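Local coordinates for protein 16S rRNA methyltransferase (Streptomyces sp. DSM 40477, PDB 3MQ2) that methylates the N1 position of adenine 1408 in 16S rRNA using S-adenosyl-L-methionine, conferring resistance to aminoglycosides such as kanamycin, neomycin and apramycin, at residues 46-60 with 80-94. Sequence-based numbering, arbitrary orientation.
Sequences ARQNPSRLVVALDAD and LPNLLYLWATAERLP. With SAH (S-adenosyl-L-homocysteine), chain C.
Val54, Ala56 and Asp58 bond with Asn82, Leu84, Leu86 and Ala88 as strands 52-58 and 83-87 pair in parallel at the edge of a Rossmann-like sheet, joined through helix 65-71 as a beta-alpha-beta crossover. The backbone ladder begins with Val54 N on Asn82 O (2.8 Å), then Leu84 N on Val54 O, Ala56 N on Leu84 O and Leu86 N on Ala56 O, lengthens to 3.3 Å between Asp58 N and Leu86 O, and ends with Ala88 N on Asp58 O. At its start, CG of Asn82 sits between its backbone N and carbonyl carbon (chi1 62°), which brings ND2 to two carbonyls, Ala46 O (3.0 Å, nearly straight) and Arg52 O. Apolar contacts lie on both faces: Val55 CG1 meets Leu86 CD1 at 3.6 Å, while Leu57 CD2 presses on Pro94 CD; on the other face, Ala56 CB touches the Tyr85 ring. The cofactor site lies at the C-terminal strand ends. Asp58 grips both ribose hydroxyls of S-adenosyl-L-homocysteine, OD1 taking O3' and OD2 O2'; Ala90 N donates to adenine N1 (2.6 Å), and Glu91 OE1 accepts from N6. After strand 52-58, Ala59 O accepts from Trp87 NE1 (2.9 Å), lying near the indole plane.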
ATOM      1  N   ALA A  46     -10.487  -6.026  -3.661  1.00 13.07           N
ATOM      2  CA  ALA A  46     -11.911  -5.705  -3.629  1.00 14.03           C
ATOM      3  C   ALA A  46     -12.747  -6.848  -4.208  1.00 16.20           C
ATOM      4  O   ALA A  46     -13.792  -7.200  -3.661  1.00 15.87           O
ATOM      5  CB  ALA A  46     -12.194  -4.384  -4.362  1.00 12.84           C
ATOM      6  N   ARG A  47     -12.276  -7.432  -5.306  1.00 14.61           N
ATOM      7  CA  ARG A  47     -12.982  -8.531  -5.950  1.00 18.25           C
ATOM      8  C   ARG A  47     -13.148  -9.689  -4.971  1.00 20.50           C
ATOM      9  O   ARG A  47     -14.222 -10.304  -4.878  1.00 22.14           O
ATOM     10  CB  ARG A  47     -12.198  -9.003  -7.170  1.00 22.87           C
ATOM     11  CG  ARG A  47     -12.717 -10.291  -7.779  1.00 38.60           C
ATOM     12  CD  ARG A  47     -13.981 -10.041  -8.567  1.00 48.09           C
ATOM     13  NE  ARG A  47     -13.721  -9.247  -9.763  1.00 53.16           N
ATOM     14  CZ  ARG A  47     -14.672  -8.773 -10.560  1.00 53.64           C
ATOM     15  NH1 ARG A  47     -15.949  -9.009 -10.287  1.00 57.08           N
ATOM     16  NH2 ARG A  47     -14.347  -8.063 -11.630  1.00 45.71           N
ATOM     17  N   GLN A  48     -12.084  -9.977  -4.230  1.00 16.35           N
ATOM     18  CA  GLN A  48     -12.060 -11.150  -3.358  1.00 21.82           C
ATOM     19  C   GLN A  48     -12.638 -10.895  -1.969  1.00 25.59           C
ATOM     20  O   GLN A  48     -12.892 -11.839  -1.211  1.00 26.39           O
ATOM     21  CB  GLN A  48     -10.636 -11.685  -3.236  1.00 27.03           C
ATOM     22  CG  GLN A  48     -10.086 -12.229  -4.541  1.00 40.63           C
ATOM     23  CD  GLN A  48      -8.716 -12.852  -4.382  1.00 55.06           C
ATOM     24  OE1 GLN A  48      -8.219 -13.522  -5.289  1.00 64.58           O
ATOM     25  NE2 GLN A  48      -8.097 -12.636  -3.227  1.00 54.88           N
ATOM     26  N   ASN A  49     -12.840  -9.622  -1.642  1.00 22.53           N
ATOM     27  CA  ASN A  49     -13.364  -9.215  -0.340  1.00 18.78           C
ATOM     28  C   ASN A  49     -14.570  -8.277  -0.472  1.00 20.39           C
ATOM     29  O   ASN A  49     -14.479  -7.093  -0.142  1.00 19.17           O
ATOM     30  CB  ASN A  49     -12.269  -8.517   0.475  1.00 19.44           C
ATOM     31  CG  ASN A  49     -11.088  -9.423   0.780  1.00 22.32           C
ATOM     32  OD1 ASN A  49     -11.071 -10.114   1.800  1.00 27.93           O
ATOM     33  ND2 ASN A  49     -10.087  -9.415  -0.095  1.00 18.43           N
ATOM     34  N   PRO A  50     -15.711  -8.806  -0.941  1.00 22.31           N
ATOM     35  CA  PRO A  50     -16.920  -8.018  -1.222  1.00 23.48           C
ATOM     36  C   PRO A  50     -17.472  -7.254  -0.012  1.00 19.79           C
ATOM     37  O   PRO A  50     -18.196  -6.280  -0.197  1.00 21.90           O
ATOM     38  CB  PRO A  50     -17.932  -9.085  -1.672  1.00 26.91           C
ATOM     39  CG  PRO A  50     -17.092 -10.202  -2.183  1.00 32.84           C
ATOM     40  CD  PRO A  50     -15.879 -10.224  -1.304  1.00 27.82           C
ATOM     41  N   SER A  51     -17.135  -7.684   1.199  1.00 19.53           N
ATOM     42  CA  SER A  51     -17.672  -7.052   2.400  1.00 22.09           C
ATOM     43  C   SER A  51     -16.781  -5.949   2.975  1.00 20.44           C
ATOM     44  O   SER A  51     -17.129  -5.327   3.979  1.00 22.81           O
ATOM     45  CB  SER A  51     -17.946  -8.107   3.476  1.00 29.48           C
ATOM     46  OG  SER A  51     -16.731  -8.610   3.999  1.00 34.60           O
ATOM     47  N   ARG A  52     -15.640  -5.700   2.342  1.00 19.83           N
ATOM     48  CA  ARG A  52     -14.752  -4.633   2.796  1.00 18.94           C
ATOM     49  C   ARG A  52     -14.629  -3.564   1.729  1.00 20.28           C
ATOM     50  O   ARG A  52     -14.736  -3.853   0.535  1.00 16.09           O
ATOM     51  CB  ARG A  52     -13.381  -5.200   3.156  1.00 19.25           C
ATOM     52  CG  ARG A  52     -13.484  -6.379   4.106  1.00 28.87           C
ATOM     53  CD  ARG A  52     -12.273  -7.281   4.011  1.00 34.40           C
ATOM     54  NE  ARG A  52     -11.155  -6.727   4.754  1.00 32.43           N
ATOM     55  CZ  ARG A  52      -9.958  -7.292   4.838  1.00 31.70           C
ATOM     56  NH1 ARG A  52      -9.710  -8.439   4.217  1.00 37.05           N
ATOM     57  NH2 ARG A  52      -9.008  -6.701   5.545  1.00 26.84           N
ATOM     58  N   LEU A  53     -14.442  -2.324   2.168  1.00 14.69           N
ATOM     59  CA  LEU A  53     -14.222  -1.213   1.254  1.00 13.55           C
ATOM     60  C   LEU A  53     -12.730  -1.074   1.030  1.00 10.37           C
ATOM     61  O   LEU A  53     -11.968  -0.984   1.985  1.00 15.06           O
ATOM     62  CB  LEU A  53     -14.781   0.079   1.844  1.00 15.70           C
ATOM     63  CG  LEU A  53     -14.534   1.361   1.053  1.00 16.27           C
ATOM     64  CD1 LEU A  53     -15.089   1.237  -0.344  1.00 16.53           C
ATOM     65  CD2 LEU A  53     -15.142   2.572   1.786  1.00 19.55           C
ATOM     66  N   VAL A  54     -12.311  -1.060  -0.230  1.00  9.27           N
ATOM     67  CA  VAL A  54     -10.882  -0.977  -0.544  1.00  9.04           C
ATOM     68  C   VAL A  54     -10.598   0.388  -1.120  1.00 11.81           C
ATOM     69  O   VAL A  54     -11.224   0.786  -2.098  1.00 11.52           O
ATOM     70  CB  VAL A  54     -10.451  -2.061  -1.561  1.00 11.01           C
ATOM     71  CG1 VAL A  54      -8.945  -1.956  -1.874  1.00  9.81           C
ATOM     72  CG2 VAL A  54     -10.799  -3.455  -1.015  1.00 11.59           C
ATOM     73  N   VAL A  55      -9.670   1.107  -0.491  1.00  8.39           N
ATOM     74  CA  VAL A  55      -9.275   2.434  -0.941  1.00  7.58           C
ATOM     75  C   VAL A  55      -7.833   2.328  -1.417  1.00 11.36           C
ATOM     76  O   VAL A  55      -7.007   1.697  -0.763  1.00 11.97           O
ATOM     77  CB  VAL A  55      -9.374   3.470   0.208  1.00  7.10           C
ATOM     78  CG1 VAL A  55      -8.984   4.868  -0.279  1.00  8.99           C
ATOM     79  CG2 VAL A  55     -10.796   3.498   0.777  1.00  9.22           C
ATOM     80  N   ALA A  56      -7.523   2.931  -2.557  1.00  7.56           N
ATOM     81  CA  ALA A  56      -6.158   2.860  -3.063  1.00  5.56           C
ATOM     82  C   ALA A  56      -5.758   4.218  -3.564  1.00 11.26           C
ATOM     83  O   ALA A  56      -6.555   4.915  -4.176  1.00  9.52           O
ATOM     84  CB  ALA A  56      -6.038   1.825  -4.182  1.00  8.01           C
ATOM     85  N   LEU A  57      -4.527   4.618  -3.284  1.00  6.74           N
ATOM     86  CA  LEU A  57      -4.116   5.944  -3.717  1.00  7.53           C
ATOM     87  C   LEU A  57      -2.739   5.935  -4.353  1.00 10.48           C
ATOM     88  O   LEU A  57      -1.925   5.023  -4.123  1.00  9.02           O
ATOM     89  CB  LEU A  57      -4.189   6.938  -2.563  1.00 12.94           C
ATOM     90  CG  LEU A  57      -3.478   6.555  -1.272  1.00 14.10           C
ATOM     91  CD1 LEU A  57      -2.022   6.947  -1.368  1.00 17.14           C
ATOM     92  CD2 LEU A  57      -4.131   7.246  -0.084  1.00 16.80           C
ATOM     93  N   ASP A  58      -2.497   6.934  -5.194  1.00  7.13           N
ATOM     94  CA  ASP A  58      -1.167   7.126  -5.749  1.00  7.78           C
ATOM     95  C   ASP A  58      -0.983   8.601  -6.012  1.00  9.99           C
ATOM     96  O   ASP A  58      -1.958   9.316  -6.274  1.00 10.11           O
ATOM     97  CB  ASP A  58      -1.000   6.374  -7.069  1.00  8.43           C
ATOM     98  CG  ASP A  58       0.458   6.132  -7.416  1.00 14.93           C
ATOM     99  OD1 ASP A  58       0.969   5.041  -7.076  1.00 13.57           O
ATOM    100  OD2 ASP A  58       1.103   7.031  -8.003  1.00 17.88           O
ATOM    101  N   ALA A  59       0.268   9.039  -5.965  1.00  9.60           N
ATOM    102  CA  ALA A  59       0.600  10.438  -6.276  1.00 10.68           C
ATOM    103  C   ALA A  59       0.362  10.759  -7.747  1.00 14.96           C
ATOM    104  O   ALA A  59       0.135  11.920  -8.109  1.00 11.55           O
ATOM    105  CB  ALA A  59       2.046  10.711  -5.919  1.00 14.28           C
ATOM    106  N   ASP A  60       0.433   9.740  -8.603  1.00 13.79           N
ATOM    107  CA  ASP A  60       0.303   9.941 -10.048  1.00 16.82           C
ATOM    108  C   ASP A  60      -1.055   9.451 -10.564  1.00 19.08           C
ATOM    109  O   ASP A  60      -1.272   8.247 -10.699  1.00 21.96           O
ATOM    110  CB  ASP A  60       1.436   9.204 -10.774  1.00 22.13           C
ATOM    111  CG  ASP A  60       1.379   9.369 -12.289  1.00 32.08           C
ATOM    112  OD1 ASP A  60       0.372   9.886 -12.818  1.00 28.73           O
ATOM    113  OD2 ASP A  60       2.354   8.965 -12.958  1.00 44.38           O
ATOM    114  N   LEU A  80     -16.782  -2.624  -9.675  1.00 18.97           N
ATOM    115  CA  LEU A  80     -16.800  -3.030  -8.273  1.00 16.41           C
ATOM    116  C   LEU A  80     -17.244  -1.858  -7.414  1.00 17.66           C
ATOM    117  O   LEU A  80     -16.657  -0.777  -7.495  1.00 18.70           O
ATOM    118  CB  LEU A  80     -15.401  -3.454  -7.816  1.00 15.97           C
ATOM    119  CG  LEU A  80     -14.805  -4.711  -8.450  1.00 17.94           C
ATOM    120  CD1 LEU A  80     -13.361  -4.889  -8.011  1.00 20.62           C
ATOM    121  CD2 LEU A  80     -15.631  -5.926  -8.077  1.00 20.41           C
ATOM    122  N   PRO A  81     -18.274  -2.064  -6.582  1.00 20.33           N
ATOM    123  CA  PRO A  81     -18.816  -0.987  -5.749  1.00 18.27           C
ATOM    124  C   PRO A  81     -17.935  -0.672  -4.549  1.00 17.22           C
ATOM    125  O   PRO A  81     -18.049   0.413  -3.983  1.00 17.88           O
ATOM    126  CB  PRO A  81     -20.132  -1.583  -5.243  1.00 19.43           C
ATOM    127  CG  PRO A  81     -19.838  -3.047  -5.149  1.00 22.71           C
ATOM    128  CD  PRO A  81     -18.978  -3.341  -6.355  1.00 23.41           C
ATOM    129  N   ASN A  82     -17.079  -1.615  -4.172  1.00 13.60           N
ATOM    130  CA  ASN A  82     -16.310  -1.514  -2.929  1.00 14.26           C
ATOM    131  C   ASN A  82     -14.857  -1.132  -3.165  1.00 15.19           C
ATOM    132  O   ASN A  82     -13.968  -1.566  -2.442  1.00 14.87           O
ATOM    133  CB  ASN A  82     -16.369  -2.833  -2.155  1.00 12.64           C
ATOM    134  CG  ASN A  82     -15.754  -3.997  -2.927  1.00 16.02           C
ATOM    135  OD1 ASN A  82     -15.822  -4.048  -4.159  1.00 19.10           O
ATOM    136  ND2 ASN A  82     -15.153  -4.936  -2.205  1.00 16.13           N
ATOM    137  N   LEU A  83     -14.629  -0.319  -4.185  1.00 12.35           N
ATOM    138  CA  LEU A  83     -13.277   0.053  -4.587  1.00  8.70           C
ATOM    139  C   LEU A  83     -13.246   1.532  -4.953  1.00 11.83           C
ATOM    140  O   LEU A  83     -14.043   2.006  -5.764  1.00 13.50           O
ATOM    141  CB  LEU A  83     -12.848  -0.802  -5.780  1.00 11.79           C
ATOM    142  CG  LEU A  83     -11.459  -0.560  -6.375  1.00 11.88           C
ATOM    143  CD1 LEU A  83     -10.365  -0.643  -5.301  1.00 11.86           C
ATOM    144  CD2 LEU A  83     -11.214  -1.590  -7.481  1.00 10.81           C
ATOM    145  N   LEU A  84     -12.319   2.255  -4.345  1.00  9.20           N
ATOM    146  CA  LEU A  84     -12.214   3.684  -4.532  1.00  9.58           C
ATOM    147  C   LEU A  84     -10.751   4.042  -4.761  1.00  9.20           C
ATOM    148  O   LEU A  84      -9.900   3.744  -3.928  1.00 10.80           O
ATOM    149  CB  LEU A  84     -12.746   4.389  -3.279  1.00 10.98           C
ATOM    150  CG  LEU A  84     -12.528   5.885  -3.148  1.00 13.56           C
ATOM    151  CD1 LEU A  84     -13.318   6.620  -4.212  1.00 15.77           C
ATOM    152  CD2 LEU A  84     -12.965   6.338  -1.753  1.00 17.03           C
ATOM    153  N   TYR A  85     -10.465   4.662  -5.904  1.00  7.54           N
ATOM    154  CA  TYR A  85      -9.124   5.148  -6.210  1.00  9.42           C
ATOM    155  C   TYR A  85      -9.036   6.646  -5.927  1.00  8.87           C
ATOM    156  O   TYR A  85      -9.896   7.421  -6.357  1.00 11.64           O
ATOM    157  CB  TYR A  85      -8.785   4.881  -7.681  1.00 10.15           C
ATOM    158  CG  TYR A  85      -8.595   3.416  -7.975  1.00  9.03           C
ATOM    159  CD1 TYR A  85      -7.409   2.781  -7.656  1.00  9.30           C
ATOM    160  CD2 TYR A  85      -9.616   2.662  -8.549  1.00  9.29           C
ATOM    161  CE1 TYR A  85      -7.232   1.434  -7.918  1.00 10.44           C
ATOM    162  CE2 TYR A  85      -9.456   1.315  -8.804  1.00 11.87           C
ATOM    163  CZ  TYR A  85      -8.261   0.710  -8.483  1.00 12.16           C
ATOM    164  OH  TYR A  85      -8.090  -0.627  -8.738  1.00 11.67           O
ATOM    165  N   LEU A  86      -7.990   7.050  -5.210  1.00  6.48           N
ATOM    166  CA  LEU A  86      -7.825   8.450  -4.812  1.00  6.33           C
ATOM    167  C   LEU A  86      -6.474   8.994  -5.261  1.00  7.76           C
ATOM    168  O   LEU A  86      -5.488   8.271  -5.337  1.00 10.04           O
ATOM    169  CB  LEU A  86      -7.918   8.580  -3.283  1.00  7.30           C
ATOM    170  CG  LEU A  86      -9.219   8.119  -2.632  1.00  7.44           C
ATOM    171  CD1 LEU A  86      -9.169   8.376  -1.120  1.00  8.90           C
ATOM    172  CD2 LEU A  86     -10.440   8.825  -3.233  1.00 11.75           C
ATOM    173  N   TRP A  87      -6.430  10.290  -5.528  1.00  8.61           N
ATOM    174  CA  TRP A  87      -5.203  10.951  -5.951  1.00  9.61           C
ATOM    175  C   TRP A  87      -4.588  11.607  -4.739  1.00 10.60           C
ATOM    176  O   TRP A  87      -5.131  12.580  -4.229  1.00  9.59           O
ATOM    177  CB  TRP A  87      -5.568  12.038  -6.958  1.00  7.61           C
ATOM    178  CG  TRP A  87      -4.433  12.688  -7.680  1.00 10.36           C
ATOM    179  CD1 TRP A  87      -3.162  12.200  -7.879  1.00 11.33           C
ATOM    180  CD2 TRP A  87      -4.480  13.969  -8.328  1.00  9.59           C
ATOM    181  NE1 TRP A  87      -2.426  13.107  -8.625  1.00 10.96           N
ATOM    182  CE2 TRP A  87      -3.212  14.190  -8.906  1.00 10.25           C
ATOM    183  CE3 TRP A  87      -5.478  14.934  -8.483  1.00 10.15           C
ATOM    184  CZ2 TRP A  87      -2.915  15.354  -9.621  1.00 12.25           C
ATOM    185  CZ3 TRP A  87      -5.177  16.092  -9.199  1.00 12.35           C
ATOM    186  CH2 TRP A  87      -3.907  16.291  -9.751  1.00 16.26           C
ATOM    187  N   ALA A  88      -3.473  11.077  -4.254  1.00  7.85           N
ATOM    188  CA  ALA A  88      -2.874  11.617  -3.036  1.00  7.97           C
ATOM    189  C   ALA A  88      -1.489  11.053  -2.819  1.00  8.76           C
ATOM    190  O   ALA A  88      -1.193   9.949  -3.259  1.00 10.19           O
ATOM    191  CB  ALA A  88      -3.746  11.291  -1.818  1.00 11.69           C
ATOM    192  N   THR A  89      -0.649  11.816  -2.125  1.00  8.51           N
ATOM    193  CA  THR A  89       0.670  11.322  -1.744  1.00  9.07           C
ATOM    194  C   THR A  89       0.658  10.785  -0.326  1.00  9.60           C
ATOM    195  O   THR A  89      -0.210  11.123   0.479  1.00 10.34           O
ATOM    196  CB  THR A  89       1.712  12.445  -1.780  1.00 10.27           C
ATOM    197  OG1 THR A  89       1.418  13.397  -0.753  1.00 10.60           O
ATOM    198  CG2 THR A  89       1.686  13.139  -3.139  1.00 12.13           C
ATOM    199  N   ALA A  90       1.663   9.979  -0.000  1.00 10.57           N
ATOM    200  CA  ALA A  90       1.802   9.494   1.363  1.00 12.25           C
ATOM    201  C   ALA A  90       2.142  10.617   2.344  1.00 13.83           C
ATOM    202  O   ALA A  90       1.859  10.505   3.543  1.00 14.57           O
ATOM    203  CB  ALA A  90       2.841   8.372   1.436  1.00 14.74           C
ATOM    204  N   GLU A  91       2.738  11.698   1.844  1.00 12.70           N
ATOM    205  CA  GLU A  91       3.034  12.859   2.679  1.00 12.08           C
ATOM    206  C   GLU A  91       1.770  13.621   3.061  1.00 13.70           C
ATOM    207  O   GLU A  91       1.705  14.245   4.123  1.00 14.49           O
ATOM    208  CB  GLU A  91       3.984  13.813   1.946  1.00 12.38           C
ATOM    209  CG  GLU A  91       5.428  13.325   1.853  1.00 13.73           C
ATOM    210  CD  GLU A  91       5.704  12.449   0.653  1.00 19.60           C
ATOM    211  OE1 GLU A  91       4.748  12.038  -0.044  1.00 14.58           O
ATOM    212  OE2 GLU A  91       6.897  12.169   0.411  1.00 19.09           O
ATOM    213  N   ARG A  92       0.778  13.596   2.176  1.00 11.40           N
ATOM    214  CA  ARG A  92      -0.471  14.318   2.394  1.00 10.13           C
ATOM    215  C   ARG A  92      -1.662  13.407   2.169  1.00  9.28           C
ATOM    216  O   ARG A  92      -2.406  13.549   1.204  1.00 10.36           O
ATOM    217  CB  ARG A  92      -0.573  15.525   1.469  1.00 12.67           C
ATOM    218  CG  ARG A  92       0.405  16.638   1.786  1.00 16.85           C
ATOM    219  CD  ARG A  92       0.131  17.811   0.867  1.00  9.55           C
ATOM    220  NE  ARG A  92       0.925  18.978   1.210  1.00 11.15           N
ATOM    221  CZ  ARG A  92       0.749  20.167   0.649  1.00 11.09           C
ATOM    222  NH1 ARG A  92      -0.178  20.318  -0.287  1.00 13.39           N
ATOM    223  NH2 ARG A  92       1.510  21.186   1.008  1.00 12.81           N
ATOM    224  N   LEU A  93      -1.833  12.458   3.077  1.00 11.85           N
ATOM    225  CA  LEU A  93      -2.882  11.466   2.930  1.00  9.43           C
ATOM    226  C   LEU A  93      -4.268  12.103   2.994  1.00  9.08           C
ATOM    227  O   LEU A  93      -4.464  13.132   3.637  1.00 10.94           O
ATOM    228  CB  LEU A  93      -2.736  10.401   4.021  1.00  6.46           C
ATOM    229  CG  LEU A  93      -1.511   9.513   3.810  1.00 10.51           C
ATOM    230  CD1 LEU A  93      -1.170   8.756   5.080  1.00 13.71           C
ATOM    231  CD2 LEU A  93      -1.748   8.549   2.663  1.00 11.65           C
ATOM    232  N   PRO A  94      -5.247  11.467   2.345  1.00  9.21           N
ATOM    233  CA  PRO A  94      -6.640  11.906   2.454  1.00 10.05           C
ATOM    234  C   PRO A  94      -7.109  11.776   3.902  1.00 13.88           C
ATOM    235  O   PRO A  94      -6.491  11.059   4.695  1.00 11.95           O
ATOM    236  CB  PRO A  94      -7.397  10.904   1.565  1.00 14.24           C
ATOM    237  CG  PRO A  94      -6.357  10.240   0.731  1.00 18.27           C
ATOM    238  CD  PRO A  94      -5.113  10.237   1.551  1.00 11.97           C
TER
HETATM  239  N   SAH C 216       2.165  -0.905  -5.334  0.62  5.86           N
HETATM  240  CA  SAH C 216       2.079  -0.826  -6.783  0.62 13.22           C
HETATM  241  CB  SAH C 216       3.005   0.257  -7.332  0.62  9.82           C
HETATM  242  CG  SAH C 216       4.401   0.262  -6.720  0.62 13.11           C
HETATM  243  SD  SAH C 216       5.539   1.303  -7.668  0.62 17.41           S
HETATM  244  C   SAH C 216       2.434  -2.174  -7.378  0.62 21.89           C
HETATM  245  O   SAH C 216       2.325  -2.383  -8.586  0.62 22.72           O
HETATM  246  OXT SAH C 216       2.843  -3.075  -6.645  0.62 14.06           O
HETATM  247  C5' SAH C 216       5.515   2.467  -6.281  0.62 13.49           C
HETATM  248  C4' SAH C 216       4.372   3.468  -6.400  0.62  9.21           C
HETATM  249  O4' SAH C 216       4.397   4.328  -5.280  0.62 13.42           O
HETATM  250  C3' SAH C 216       4.486   4.369  -7.632  0.62 12.13           C
HETATM  251  O3' SAH C 216       3.269   4.341  -8.337  0.62 13.20           O
HETATM  252  C2' SAH C 216       4.689   5.774  -7.111  0.62 12.97           C
HETATM  253  O2' SAH C 216       3.948   6.715  -7.868  0.62 14.44           O
HETATM  254  C1' SAH C 216       4.151   5.656  -5.700  0.62 10.71           C
HETATM  255  N9  SAH C 216       4.762   6.581  -4.738  0.62 15.81           N
HETATM  256  C8  SAH C 216       6.088   6.810  -4.477  0.62 11.25           C
HETATM  257  N7  SAH C 216       6.167   7.743  -3.488  0.62 16.73           N
HETATM  258  C5  SAH C 216       4.903   8.089  -3.128  0.62 12.80           C
HETATM  259  C6  SAH C 216       4.394   8.976  -2.190  0.62 12.30           C
HETATM  260  N6  SAH C 216       5.207   9.693  -1.418  0.62 11.46           N
HETATM  261  N1  SAH C 216       3.030   9.098  -2.061  0.62 13.59           N
HETATM  262  C2  SAH C 216       2.173   8.358  -2.848  0.62 14.33           C
HETATM  263  N3  SAH C 216       2.675   7.485  -3.786  0.62 11.22           N
HETATM  264  C4  SAH C 216       4.018   7.359  -3.905  0.62 13.81           C